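Side-chain contacts in nuclear and cytoplasmic polyadenylated RNA-binding protein PUB1 (Saccharomyces cerevisiae, PDB 3MD1), which binds polyadenylated RNA with a preference for poly(U), as well as T-rich single-stranded DNA, and is seen here as its second RRM domain: residues F2-G7 with D54-A59; V11-E16 with D67-P72; N20-F25 with G46-T51; M34-M37 with S42-Y45; S62-D67 with L73-A78. All blocks are in the same frame, centred on the assembly; numbering follows the deposited sequence.

Contact 1: F2-G7 with D54-A59; sequences FNLFVG and DDAQNA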
# COMPACT_ATOMS: atom_id res chain seq x y z
N PHE A 2 7.02 -3.68 -10.06
CA PHE A 2 7.27 -4.29 -8.77
C PHE A 2 6.33 -3.68 -7.75
O PHE A 2 6.26 -2.46 -7.59
CB PHE A 2 8.75 -4.17 -8.39
CG PHE A 2 9.65 -4.92 -9.34
CD1 PHE A 2 9.94 -6.26 -9.13
CD2 PHE A 2 10.15 -4.29 -10.48
CE1 PHE A 2 10.76 -6.97 -10.03
CE2 PHE A 2 10.96 -4.99 -11.38
CZ PHE A 2 11.26 -6.32 -11.15
N ASN A 3 5.58 -4.56 -7.09
CA ASN A 3 4.35 -4.16 -6.40
C ASN A 3 4.34 -4.57 -4.95
O ASN A 3 4.61 -5.72 -4.61
CB ASN A 3 3.15 -4.81 -7.10
CG ASN A 3 3.10 -4.48 -8.58
OD1 ASN A 3 3.13 -5.37 -9.44
ND2 ASN A 3 3.03 -3.21 -8.89
N LEU A 4 3.98 -3.60 -4.10
CA LEU A 4 3.82 -3.83 -2.67
C LEU A 4 2.35 -3.98 -2.28
O LEU A 4 1.50 -3.19 -2.71
CB LEU A 4 4.42 -2.67 -1.90
CG LEU A 4 5.89 -2.36 -2.14
CD1 LEU A 4 6.27 -1.17 -1.30
CD2 LEU A 4 6.77 -3.56 -1.82
N PHE A 5 2.09 -4.99 -1.45
CA PHE A 5 0.83 -5.11 -0.72
C PHE A 5 0.96 -4.34 0.58
O PHE A 5 1.86 -4.61 1.37
CB PHE A 5 0.52 -6.58 -0.43
CG PHE A 5 -0.72 -6.78 0.41
CD1 PHE A 5 -0.67 -6.75 1.81
CD2 PHE A 5 -1.93 -7.04 -0.20
CE1 PHE A 5 -1.81 -6.95 2.57
CE2 PHE A 5 -3.08 -7.26 0.56
CZ PHE A 5 -3.02 -7.21 1.94
N VAL A 6 0.04 -3.41 0.82
CA VAL A 6 0.09 -2.56 2.01
C VAL A 6 -1.14 -2.85 2.86
O VAL A 6 -2.27 -2.44 2.50
CB VAL A 6 0.21 -1.06 1.65
CG1 VAL A 6 0.27 -0.20 2.90
CG2 VAL A 6 1.43 -0.80 0.78
N GLY A 7 -0.93 -3.57 3.95
CA GLY A 7 -2.01 -3.96 4.86
C GLY A 7 -2.16 -3.14 6.13
O GLY A 7 -1.33 -2.27 6.45
N ASP A 54 14.55 -2.89 -6.53
CA ASP A 54 15.34 -2.37 -5.42
C ASP A 54 14.63 -1.20 -4.74
O ASP A 54 14.64 -1.09 -3.51
CB ASP A 54 16.75 -1.97 -5.88
CG ASP A 54 17.63 -3.17 -6.21
OD1 ASP A 54 17.24 -4.32 -5.90
OD2 ASP A 54 18.72 -2.96 -6.78
N ASP A 55 14.01 -0.34 -5.55
CA ASP A 55 13.27 0.82 -5.04
C ASP A 55 11.97 0.42 -4.32
O ASP A 55 11.62 1.01 -3.29
CB ASP A 55 13.00 1.80 -6.18
CG ASP A 55 14.25 2.56 -6.62
OD1 ASP A 55 15.16 2.76 -5.79
OD2 ASP A 55 14.33 2.98 -7.79
N ALA A 56 11.26 -0.57 -4.85
CA ALA A 56 10.10 -1.11 -4.14
C ALA A 56 10.53 -1.72 -2.79
O ALA A 56 9.89 -1.50 -1.76
CB ALA A 56 9.36 -2.14 -5.00
N GLN A 57 11.63 -2.47 -2.82
CA GLN A 57 12.19 -3.08 -1.60
C GLN A 57 12.53 -2.01 -0.56
O GLN A 57 12.18 -2.15 0.60
CB GLN A 57 13.44 -3.91 -1.93
CG GLN A 57 14.09 -4.60 -0.71
CD GLN A 57 13.30 -5.80 -0.21
OE1 GLN A 57 13.00 -6.73 -0.97
NE2 GLN A 57 12.97 -5.80 1.08
N ASN A 58 13.20 -0.95 -0.99
CA ASN A 58 13.56 0.11 -0.04
C ASN A 58 12.36 0.87 0.52
O ASN A 58 12.35 1.24 1.68
CB ASN A 58 14.55 1.09 -0.67
CG ASN A 58 15.90 0.46 -0.96
OD1 ASN A 58 16.32 -0.48 -0.29
ND2 ASN A 58 16.59 1.01 -1.96
N ALA A 59 11.34 1.10 -0.31
CA ALA A 59 10.14 1.80 0.15
C ALA A 59 9.42 0.95 1.19
O ALA A 59 8.98 1.44 2.23
CB ALA A 59 9.24 2.12 -1.01

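Contact 2: V11-E16 with D67-P72; sequences VNVDDE and DLNGRP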
# COMPACT_ATOMS: atom_id res chain seq x y z
N VAL A 11 -9.72 2.06 7.84
CA VAL A 11 -10.78 2.14 6.82
C VAL A 11 -11.06 3.56 6.31
O VAL A 11 -11.74 3.72 5.28
CB VAL A 11 -12.12 1.48 7.27
CG1 VAL A 11 -11.98 -0.06 7.32
CG2 VAL A 11 -12.60 2.07 8.59
N ASN A 12 -10.55 4.57 7.02
CA ASN A 12 -10.65 5.96 6.55
C ASN A 12 -9.55 6.36 5.56
O ASN A 12 -9.53 7.49 5.08
CB ASN A 12 -10.72 6.95 7.74
CG ASN A 12 -9.36 7.19 8.41
OD1 ASN A 12 -8.34 6.58 8.06
ND2 ASN A 12 -9.35 8.08 9.39
N VAL A 13 -8.64 5.43 5.25
CA VAL A 13 -7.59 5.72 4.28
C VAL A 13 -8.14 5.53 2.88
O VAL A 13 -8.52 4.42 2.50
CB VAL A 13 -6.33 4.85 4.50
CG1 VAL A 13 -5.38 4.96 3.33
CG2 VAL A 13 -5.61 5.26 5.80
N ASP A 14 -8.20 6.62 2.11
CA ASP A 14 -8.63 6.54 0.72
C ASP A 14 -7.41 6.57 -0.21
O ASP A 14 -6.26 6.61 0.26
CB ASP A 14 -9.62 7.67 0.38
CG ASP A 14 -9.10 9.05 0.72
OD1 ASP A 14 -7.90 9.20 1.07
OD2 ASP A 14 -9.90 10.01 0.65
N ASP A 15 -7.66 6.54 -1.52
CA ASP A 15 -6.57 6.53 -2.50
C ASP A 15 -5.63 7.71 -2.28
O ASP A 15 -4.42 7.54 -2.29
CB ASP A 15 -7.11 6.57 -3.93
CG ASP A 15 -7.66 5.23 -4.39
OD1 ASP A 15 -7.39 4.21 -3.72
OD2 ASP A 15 -8.36 5.20 -5.43
N GLU A 16 -6.20 8.90 -2.08
CA GLU A 16 -5.41 10.12 -1.87
C GLU A 16 -4.45 9.99 -0.69
O GLU A 16 -3.27 10.33 -0.80
CB GLU A 16 -6.33 11.33 -1.68
CG GLU A 16 -5.61 12.67 -1.58
CD GLU A 16 -6.56 13.80 -1.22
OE1 GLU A 16 -6.08 14.85 -0.74
OE2 GLU A 16 -7.78 13.65 -1.41
N ASP A 67 3.39 4.33 11.17
CA ASP A 67 1.96 4.65 11.32
C ASP A 67 1.38 5.52 10.22
O ASP A 67 1.97 6.52 9.81
CB ASP A 67 1.69 5.29 12.69
CG ASP A 67 1.50 4.26 13.80
OD1 ASP A 67 1.65 3.05 13.55
OD2 ASP A 67 1.19 4.68 14.93
N LEU A 68 0.21 5.12 9.74
CA LEU A 68 -0.60 5.94 8.86
C LEU A 68 -1.99 5.99 9.46
O LEU A 68 -2.59 4.95 9.70
CB LEU A 68 -0.65 5.34 7.45
CG LEU A 68 -1.55 6.08 6.45
CD1 LEU A 68 -1.05 7.50 6.20
CD2 LEU A 68 -1.62 5.26 5.16
N ASN A 69 -2.50 7.20 9.71
CA ASN A 69 -3.80 7.36 10.36
C ASN A 69 -3.96 6.44 11.58
O ASN A 69 -5.00 5.81 11.76
CB ASN A 69 -4.95 7.18 9.36
CG ASN A 69 -5.04 8.31 8.34
OD1 ASN A 69 -4.14 9.15 8.23
ND2 ASN A 69 -6.14 8.34 7.59
N GLY A 70 -2.91 6.35 12.39
CA GLY A 70 -2.96 5.66 13.67
C GLY A 70 -2.73 4.16 13.63
O GLY A 70 -2.78 3.50 14.67
N ARG A 71 -2.48 3.62 12.43
CA ARG A 71 -2.30 2.19 12.25
C ARG A 71 -0.96 1.86 11.60
O ARG A 71 -0.58 2.50 10.61
CB ARG A 71 -3.43 1.62 11.38
CG ARG A 71 -4.83 1.74 12.00
CD ARG A 71 -5.19 0.57 12.91
NE ARG A 71 -5.46 -0.65 12.15
CZ ARG A 71 -6.62 -0.92 11.54
NH1 ARG A 71 -6.77 -2.05 10.87
NH2 ARG A 71 -7.63 -0.05 11.61
N PRO A 72 -0.25 0.84 12.14
CA PRO A 72 1.04 0.48 11.55
C PRO A 72 0.88 -0.18 10.19
O PRO A 72 0.10 -1.11 10.04
CB PRO A 72 1.65 -0.50 12.57
CG PRO A 72 0.51 -0.97 13.41
CD PRO A 72 -0.58 0.06 13.34
O HOH W 1 -10.00 0.69 10.37

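Contact 3: N20-F25 with G46-T51; sequences NAFKDF and GFVSFT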
# COMPACT_ATOMS: atom_id res chain seq x y z
N ASN A 20 -0.34 9.73 -1.07
CA ASN A 20 0.46 10.76 -0.41
C ASN A 20 1.57 10.17 0.47
O ASN A 20 2.63 10.78 0.64
CB ASN A 20 -0.43 11.68 0.43
CG ASN A 20 -1.14 12.75 -0.40
OD1 ASN A 20 -0.87 12.92 -1.59
ND2 ASN A 20 -2.03 13.49 0.25
N ALA A 21 1.32 8.97 1.01
CA ALA A 21 2.29 8.30 1.88
C ALA A 21 3.45 7.69 1.10
O ALA A 21 4.54 7.51 1.67
CB ALA A 21 1.59 7.24 2.73
N PHE A 22 3.25 7.40 -0.19
CA PHE A 22 4.29 6.75 -1.00
C PHE A 22 4.80 7.51 -2.24
O PHE A 22 5.81 7.10 -2.82
CB PHE A 22 3.84 5.34 -1.41
CG PHE A 22 3.75 4.37 -0.26
CD1 PHE A 22 2.58 4.28 0.50
CD2 PHE A 22 4.83 3.54 0.06
CE1 PHE A 22 2.48 3.39 1.57
CE2 PHE A 22 4.75 2.65 1.13
CZ PHE A 22 3.56 2.57 1.89
N LYS A 23 4.07 8.56 -2.62
CA LYS A 23 4.27 9.39 -3.84
C LYS A 23 5.73 9.73 -4.18
O LYS A 23 6.13 9.74 -5.35
CB LYS A 23 3.53 10.74 -3.67
CG LYS A 23 2.22 10.88 -4.40
CD LYS A 23 2.01 12.31 -4.90
CE LYS A 23 1.30 13.23 -3.90
NZ LYS A 23 2.20 13.72 -2.82
N ASP A 24 6.51 10.02 -3.15
CA ASP A 24 7.84 10.60 -3.36
C ASP A 24 8.99 9.60 -3.32
O ASP A 24 10.15 9.96 -3.50
CB ASP A 24 8.06 11.75 -2.38
CG ASP A 24 7.05 12.87 -2.57
OD1 ASP A 24 6.86 13.33 -3.72
OD2 ASP A 24 6.44 13.30 -1.57
N PHE A 25 8.68 8.32 -3.11
CA PHE A 25 9.71 7.31 -3.14
C PHE A 25 10.21 7.08 -4.56
O PHE A 25 9.40 7.09 -5.50
CB PHE A 25 9.20 6.00 -2.54
CG PHE A 25 9.16 6.02 -1.05
CD1 PHE A 25 10.31 5.75 -0.31
CD2 PHE A 25 7.98 6.30 -0.37
CE1 PHE A 25 10.28 5.78 1.09
CE2 PHE A 25 7.94 6.30 1.03
CZ PHE A 25 9.10 6.05 1.75
N GLY A 46 -4.21 -2.18 0.46
CA GLY A 46 -4.04 -1.54 -0.83
C GLY A 46 -2.76 -2.00 -1.49
O GLY A 46 -2.04 -2.83 -0.95
N PHE A 47 -2.47 -1.43 -2.65
CA PHE A 47 -1.26 -1.74 -3.40
C PHE A 47 -0.52 -0.47 -3.79
O PHE A 47 -1.15 0.56 -4.07
CB PHE A 47 -1.60 -2.49 -4.69
CG PHE A 47 -2.22 -3.82 -4.47
CD1 PHE A 47 -1.44 -4.93 -4.18
CD2 PHE A 47 -3.61 -3.98 -4.56
CE1 PHE A 47 -2.02 -6.18 -3.97
CE2 PHE A 47 -4.19 -5.21 -4.35
CZ PHE A 47 -3.40 -6.32 -4.05
N VAL A 48 0.81 -0.56 -3.85
CA VAL A 48 1.69 0.50 -4.36
C VAL A 48 2.68 -0.10 -5.38
O VAL A 48 3.32 -1.11 -5.11
CB VAL A 48 2.45 1.21 -3.21
CG1 VAL A 48 3.35 2.31 -3.79
CG2 VAL A 48 1.46 1.83 -2.24
N SER A 49 2.77 0.53 -6.56
CA SER A 49 3.55 0.02 -7.69
C SER A 49 4.82 0.83 -7.93
O SER A 49 4.83 2.04 -7.72
CB SER A 49 2.70 0.02 -8.97
OG SER A 49 3.37 -0.60 -10.04
N PHE A 50 5.87 0.15 -8.39
CA PHE A 50 7.18 0.77 -8.68
C PHE A 50 7.78 0.24 -9.99
O PHE A 50 7.49 -0.89 -10.41
CB PHE A 50 8.18 0.48 -7.55
CG PHE A 50 7.79 1.07 -6.22
CD1 PHE A 50 6.87 0.43 -5.39
CD2 PHE A 50 8.36 2.26 -5.78
CE1 PHE A 50 6.51 0.98 -4.16
CE2 PHE A 50 8.01 2.82 -4.54
CZ PHE A 50 7.08 2.17 -3.74
N THR A 51 8.64 1.03 -10.63
CA THR A 51 9.34 0.56 -11.85
C THR A 51 10.50 -0.38 -11.52
O THR A 51 10.89 -1.21 -12.36
CB THR A 51 9.88 1.72 -12.73
OG1 THR A 51 10.94 2.40 -12.05
CG2 THR A 51 8.79 2.71 -13.10

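Contact 4: M34-M37 with S42-Y45; sequences MWDM and SRGY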
# COMPACT_ATOMS: atom_id res chain seq x y z
N MET A 34 -7.93 -1.04 -1.82
CA MET A 34 -8.94 -2.04 -2.18
C MET A 34 -10.24 -1.86 -1.41
O MET A 34 -10.24 -1.61 -0.20
CB MET A 34 -8.43 -3.46 -1.98
CG MET A 34 -7.16 -3.73 -2.73
SD MET A 34 -7.39 -3.34 -4.46
CE MET A 34 -8.45 -4.70 -4.93
N TRP A 35 -11.35 -1.99 -2.11
CA TRP A 35 -12.65 -1.87 -1.47
C TRP A 35 -13.59 -2.92 -2.03
O TRP A 35 -13.39 -3.43 -3.15
CB TRP A 35 -13.24 -0.47 -1.64
CG TRP A 35 -13.31 0.02 -3.06
CD1 TRP A 35 -12.28 0.55 -3.80
CD2 TRP A 35 -14.47 0.08 -3.89
NE1 TRP A 35 -12.74 0.91 -5.04
CE2 TRP A 35 -14.08 0.63 -5.13
CE3 TRP A 35 -15.81 -0.30 -3.70
CZ2 TRP A 35 -14.98 0.83 -6.17
CZ3 TRP A 35 -16.70 -0.11 -4.74
CH2 TRP A 35 -16.27 0.44 -5.97
N ASP A 36 -14.58 -3.26 -1.22
CA ASP A 36 -15.51 -4.34 -1.52
C ASP A 36 -16.57 -3.83 -2.50
O ASP A 36 -17.38 -2.96 -2.16
CB ASP A 36 -16.16 -4.80 -0.22
CG ASP A 36 -17.14 -5.94 -0.41
OD1 ASP A 36 -17.79 -6.05 -1.47
OD2 ASP A 36 -17.28 -6.74 0.54
N MET A 37 -16.57 -4.35 -3.72
CA MET A 37 -17.42 -3.79 -4.78
C MET A 37 -18.91 -4.07 -4.64
O MET A 37 -19.72 -3.60 -5.44
CB MET A 37 -16.91 -4.20 -6.16
CG MET A 37 -15.63 -3.48 -6.42
SD MET A 37 -15.04 -3.67 -8.08
CE MET A 37 -13.71 -2.48 -7.94
N SER A 42 -13.88 -0.03 2.38
CA SER A 42 -12.48 -0.40 2.28
C SER A 42 -12.25 -1.79 2.83
O SER A 42 -12.84 -2.17 3.84
CB SER A 42 -11.59 0.58 3.04
OG SER A 42 -10.23 0.18 2.99
N ARG A 43 -11.34 -2.51 2.19
CA ARG A 43 -10.91 -3.81 2.69
C ARG A 43 -9.73 -3.67 3.64
O ARG A 43 -9.22 -4.69 4.14
CB ARG A 43 -10.55 -4.73 1.54
CG ARG A 43 -11.73 -5.11 0.67
CD ARG A 43 -11.45 -6.39 -0.08
NE ARG A 43 -12.58 -6.76 -0.91
CZ ARG A 43 -13.56 -7.58 -0.53
NH1 ARG A 43 -13.55 -8.13 0.68
NH2 ARG A 43 -14.55 -7.86 -1.38
N GLY A 44 -9.27 -2.44 3.89
CA GLY A 44 -8.19 -2.21 4.87
C GLY A 44 -6.83 -2.61 4.34
O GLY A 44 -5.88 -2.82 5.11
N TYR A 45 -6.71 -2.71 3.02
CA TYR A 45 -5.41 -2.91 2.40
C TYR A 45 -5.41 -2.31 1.02
O TYR A 45 -6.46 -1.96 0.49
CB TYR A 45 -4.98 -4.39 2.38
CG TYR A 45 -5.94 -5.34 1.69
CD1 TYR A 45 -6.83 -6.11 2.43
CD2 TYR A 45 -5.92 -5.50 0.31
CE1 TYR A 45 -7.70 -6.99 1.83
CE2 TYR A 45 -6.79 -6.41 -0.32
CZ TYR A 45 -7.67 -7.15 0.45
OH TYR A 45 -8.54 -8.04 -0.14
O HOH W 2 -11.76 -6.01 -3.51
O HOH W 3 -14.78 -6.45 -4.31

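Contact 5: S62-D67 with L73-A78; sequences SMQGQD and LRINWA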
# COMPACT_ATOMS: atom_id res chain seq x y z
N SER A 62 11.54 1.07 4.38
CA SER A 62 11.41 2.40 4.93
C SER A 62 10.10 2.63 5.68
O SER A 62 10.08 3.27 6.73
CB SER A 62 11.52 3.39 3.78
OG SER A 62 11.94 4.64 4.22
N MET A 63 9.01 2.09 5.14
CA MET A 63 7.66 2.30 5.66
C MET A 63 7.11 1.18 6.55
O MET A 63 6.03 1.31 7.13
CB MET A 63 6.67 2.57 4.51
CG MET A 63 6.99 3.82 3.71
SD MET A 63 6.84 5.35 4.68
CE MET A 63 5.08 5.67 4.46
N GLN A 64 7.83 0.05 6.61
CA GLN A 64 7.37 -1.11 7.38
C GLN A 64 7.06 -0.73 8.83
O GLN A 64 7.92 -0.19 9.55
CB GLN A 64 8.44 -2.21 7.35
CG GLN A 64 7.98 -3.54 7.93
CD GLN A 64 6.95 -4.20 7.05
OE1 GLN A 64 7.28 -4.88 6.07
NE2 GLN A 64 5.70 -3.98 7.37
N GLY A 65 5.82 -0.99 9.24
CA GLY A 65 5.38 -0.73 10.60
C GLY A 65 5.26 0.72 11.01
O GLY A 65 5.03 1.02 12.19
N GLN A 66 5.44 1.63 10.05
CA GLN A 66 5.27 3.06 10.33
C GLN A 66 3.79 3.36 10.35
O GLN A 66 3.00 2.70 9.67
CB GLN A 66 6.00 3.92 9.28
CG GLN A 66 7.49 3.58 9.12
CD GLN A 66 8.37 4.01 10.29
OE1 GLN A 66 9.57 3.70 10.32
NE2 GLN A 66 7.79 4.73 11.24
N ASP A 67 3.39 4.33 11.17
CA ASP A 67 1.96 4.65 11.32
C ASP A 67 1.38 5.52 10.22
O ASP A 67 1.97 6.52 9.81
CB ASP A 67 1.69 5.29 12.69
CG ASP A 67 1.50 4.26 13.80
OD1 ASP A 67 1.65 3.05 13.55
OD2 ASP A 67 1.19 4.68 14.93
N LEU A 73 1.63 0.31 9.21
CA LEU A 73 1.61 -0.28 7.88
C LEU A 73 2.21 -1.68 7.92
O LEU A 73 3.30 -1.88 8.49
CB LEU A 73 2.41 0.59 6.90
CG LEU A 73 1.81 1.98 6.63
CD1 LEU A 73 2.89 2.90 6.08
CD2 LEU A 73 0.61 1.91 5.70
N ARG A 74 1.52 -2.63 7.31
CA ARG A 74 1.99 -4.02 7.25
C ARG A 74 2.25 -4.36 5.80
O ARG A 74 1.31 -4.61 5.04
CB ARG A 74 0.95 -4.98 7.83
CG ARG A 74 0.60 -4.70 9.26
CD ARG A 74 1.80 -4.81 10.16
NE ARG A 74 1.43 -4.56 11.55
CZ ARG A 74 2.28 -4.15 12.50
NH1 ARG A 74 3.56 -3.92 12.22
NH2 ARG A 74 1.83 -3.95 13.73
N ILE A 75 3.51 -4.38 5.41
CA ILE A 75 3.86 -4.34 4.01
C ILE A 75 4.58 -5.62 3.58
O ILE A 75 5.45 -6.12 4.29
CB ILE A 75 4.74 -3.08 3.70
CG1 ILE A 75 4.07 -1.81 4.23
CG2 ILE A 75 4.96 -2.95 2.20
CD1 ILE A 75 4.97 -0.57 4.15
N ASN A 76 4.19 -6.14 2.42
CA ASN A 76 4.89 -7.27 1.81
C ASN A 76 4.84 -7.19 0.30
O ASN A 76 4.14 -6.35 -0.26
CB ASN A 76 4.35 -8.61 2.33
CG ASN A 76 2.87 -8.79 2.09
OD1 ASN A 76 2.07 -8.66 3.00
ND2 ASN A 76 2.49 -9.09 0.85
N TRP A 77 5.60 -8.06 -0.37
CA TRP A 77 5.50 -8.18 -1.82
C TRP A 77 4.09 -8.62 -2.18
O TRP A 77 3.54 -9.53 -1.55
CB TRP A 77 6.53 -9.20 -2.34
CG TRP A 77 7.93 -8.68 -2.27
CD1 TRP A 77 8.93 -9.11 -1.45
CD2 TRP A 77 8.48 -7.61 -3.05
NE1 TRP A 77 10.07 -8.38 -1.67
CE2 TRP A 77 9.83 -7.45 -2.65
CE3 TRP A 77 7.97 -6.77 -4.05
CZ2 TRP A 77 10.67 -6.49 -3.21
CZ3 TRP A 77 8.81 -5.80 -4.62
CH2 TRP A 77 10.15 -5.67 -4.19
N ALA A 78 3.50 -7.97 -3.17
CA ALA A 78 2.19 -8.40 -3.67
C ALA A 78 2.25 -9.86 -4.12
O ALA A 78 3.21 -10.30 -4.76
CB ALA A 78 1.73 -7.50 -4.80

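Contact 1: F2-G7 with D54-A59
Ala56 meets two side chains of the strand 2-7 through its single methyl group. Its CB lies 4.0 Å from Phe2 CB and 4.3 Å from Leu4 CD2, so a methyl is all that Ala56 places against the strand. Phe2 contributes only the root of its side chain: CB faces the helix, while the ring leads off from it. Leu4 reaches further. Its CG stands anti to the carbonyl carbon (chi1 -57°), and from there both methyls arrive at the helix backbone, CD1 and CD2 each 3.7 Å from Ala56 O; CD1 also approaches Ala59 CB at 4.4 Å, one helical turn on. All these cross-contacts are van der Waals, and alanines on this side of the helix are consistent with an axis distance of 8.2 Å between the short segments, which run nearly parallel at 18°.

Further out, Phe50 of the adjoining strand packs on Leu4, Ala56 and Ala59, while Trp77 of strand 71-77 touches Ala56 from the strand on the other side. Phe5 points to the opposite face of the sheet, where its ring meets that of Tyr45. One face against the helices and the other carrying aromatic rings is the layout of the alpha/beta sandwich of an RNA recognition motif, in which strand 2-7 is the central strand.

Contact 2: V11-E16 with D67-P72
Asn69 ND2 donates to Asn12 OD1 over 2.9 Å, and the N-H...O angle of 169° makes the bond nearly straight. The acceptor lies close to the amide plane of Asn69, but the donor sits well above the carbonyl plane of Asn12, and the two amides are turned almost perpendicular, 83° apart. Asn12 gets its oxygen there with CG set between its backbone N and carbonyl carbon (chi1 77°).

Beside this bond Val13 packs its methyls. CG2 is 3.6 Å from Asn69 ND2 and 4.0 Å from Leu68 CD2, so a single methyl meets both the amide and the leucine. Leu68 and Asn69 belong to a type I' turn, closed by Leu68 N to Arg71 O and Arg71 N to Leu68 O, that links the short strand 67-68 to strand 71-77 at the edge of the RRM sheet; the opposing residues form the loop leading into helix 15-22, whose N-cap is Asp14. Thr17 of that helix touches both Leu68 and Asn69.

A second bridge runs through water 1, which accepts from Val11 N at 2.9 Å and from Arg71 NH2 at 2.8 Å. The water lies in the guanidinium plane, at its edge, and Arg71 NE forms a salt bridge with Asp8.

Contact 3: N20-F25 with G46-T51
Phe22 leans on Val48 from its first side-chain atom outward. CB is 3.9 Å from Val48 CG1; CG is almost equally far from both valine methyls, 4.0 Å from Val48 CG2 and 4.1 Å from Val48 CG1; and CD1 makes the shortest approach, 3.8 Å to Val48 CG2. The ring lies under CG2, and its outer edge, at CE2, goes on to Met63 of helix 53-63, with Val6 also touching the side chain. Val48 CG2 sits over one face, offset toward the rim: it is 4.1 Å from the centroid of the Phe22 ring and 22° off the ring normal, which meets the geometry of a CH-pi contact. Val48 places CG1 anti to its backbone N (chi1 180°) and CG2 on the other branch, so that CG1 meets Phe22 CB while CG2 lies over the ring.

The second point of contact is made differently. Phe25 offers its CB, 3.9 Å from Phe50 CE2, and this carbon lies in the plane of the Phe50 ring, at its edge. The Phe25 ring itself leads away, with Ala21 O and Phe22 CA at its own edge in plane. A type I turn from Phe22 to Phe25, closed by Phe25 N to Phe22 O, brings both phenylalanines to bear on the strand within four residues. Ala56 and Ala59 of helix 53-63 also touch Phe50, and Val6 of the central strand touches Val48. Alternate residues Val48 and Phe50 thus face the helices, whereas Phe47 does not, and this inward-facing row, packed by the end of helix 15-22, the turn after it and helix 53-63, is part of the hydrophobic core of the RRM fold.

Contact 4: M34-M37 with S42-Y45
Met34 and Arg43 share the straighter of two backbone hydrogen bonds here: Arg43 N donates to Met34 O over 2.8 Å at 177°. The other runs from Met34 N to Tyr45 O, 2.9 Å. Between these strands Trp35 and Ser42 form an antiparallel non-hydrogen-bonded pair whose side chains diverge. Ser42 OG accepts from Gly44 N, an ST turn, just where the chain turns a corner at Gly44 before strand 45-50.

Apolar contact is made by Met34 and Tyr45. Met34 CG comes obliquely to the tyrosine ring, 3.6 Å from Tyr45 CE2. Tyr45 has its CG between the backbone N and the carbonyl carbon (chi1 57°), which swings the ring toward the methionine, while the end of Met34 leads away. The ring also meets Phe5 on the central strand.

Charge pairing joins Asp36 and Arg43. Their carboxylate and guanidinium planes are only 17° apart and stacked, and Asp36 CB lies over the guanidinium face. Asp36 OD2 is 3.5 Å from Arg43 NH2 but well out of the guanidinium plane, so the attraction is between charges, without an N-H directed at the oxygen. Asp36 OD1 instead accepts from Gln38 N.

Water mediates the rest. Water 2 accepts from Arg43 NE at 2.8 Å and donates to Trp35 O; water 3 accepts from Met37 N at 2.8 Å and, more distantly, from Arg43 NH2. NE and NH2 of Arg43 thus serve waters while the guanidinium face lies against the aspartate, which implies a salt bridge that is mainly electrostatic and probably softened by solvent at this surface hairpin.

Contact 5: S62-D67 with L73-A78
The link from helix 53-63 to the last strands of the RRM sheet folds back here on strand 71-77, with Met63 and Gly65 meeting Leu73 and Ile75. Met63 CB lies 3.6 Å from Ile75 CD1, the tip of a side chain aimed at the helix end. Met63 CE is 3.9 Å from Leu73 CD1, reached because the methionine chain bends at chi2 (-64°) and again at chi3; the Met63 and Leu73 side chains run side by side and point the same way.

Around this apolar core the backbone makes two bonds with Leu73. Gly65 N donates to Leu73 O over 2.8 Å, a bent bond at 140°, and Leu73 N donates to Gln66 O over 2.8 Å at 170°. Both polar backbone atoms of Leu73 are therefore held by the link, and Leu73 CG packs 3.3 Å from Gln66 O.

The link is a type II turn from Met63 to Gln66, closed by Gln66 N to Met63 O; Gln64 is the first residue out of the helix, and Gly65 follows at positive phi. This joins the second helix of the RRM to the edge of its sheet. Gln64 lies alongside Leu73 and Ile75; Ile75 O hydrogen-bonds a glycerol, probably from the crystallisation liquor.

Arg74 leads away from the link at its root, yet its end returns, NH1 lying 4.0 Å from Gly65 CA, which sits obliquely to the guanidinium. Phe22 of helix 15-22 touches both Met63 and Ile75, and Leu4 of the central strand packs on Ile75.

How the contacts relate
From the N terminus, strand 2-7 opens contact 1, whose loop closes at helix 53-63 and holds contacts 3 and 4 nested within it. Contact 2 starts just before helix 15-22 and ends beyond helix 53-63, so it crosses contact 1 while also enclosing contacts 3 and 4. Contact 3 brings the end of the first helix onto strand 45-50, and contact 4, nested in it, closes the short hairpin before that strand. Contact 5 opens after contacts 1, 3 and 4 have closed, but crosses contact 2, sharing Asp67. Together they tie both helices to one face of the sheet and the edge hairpin to the loop leading into the first helix.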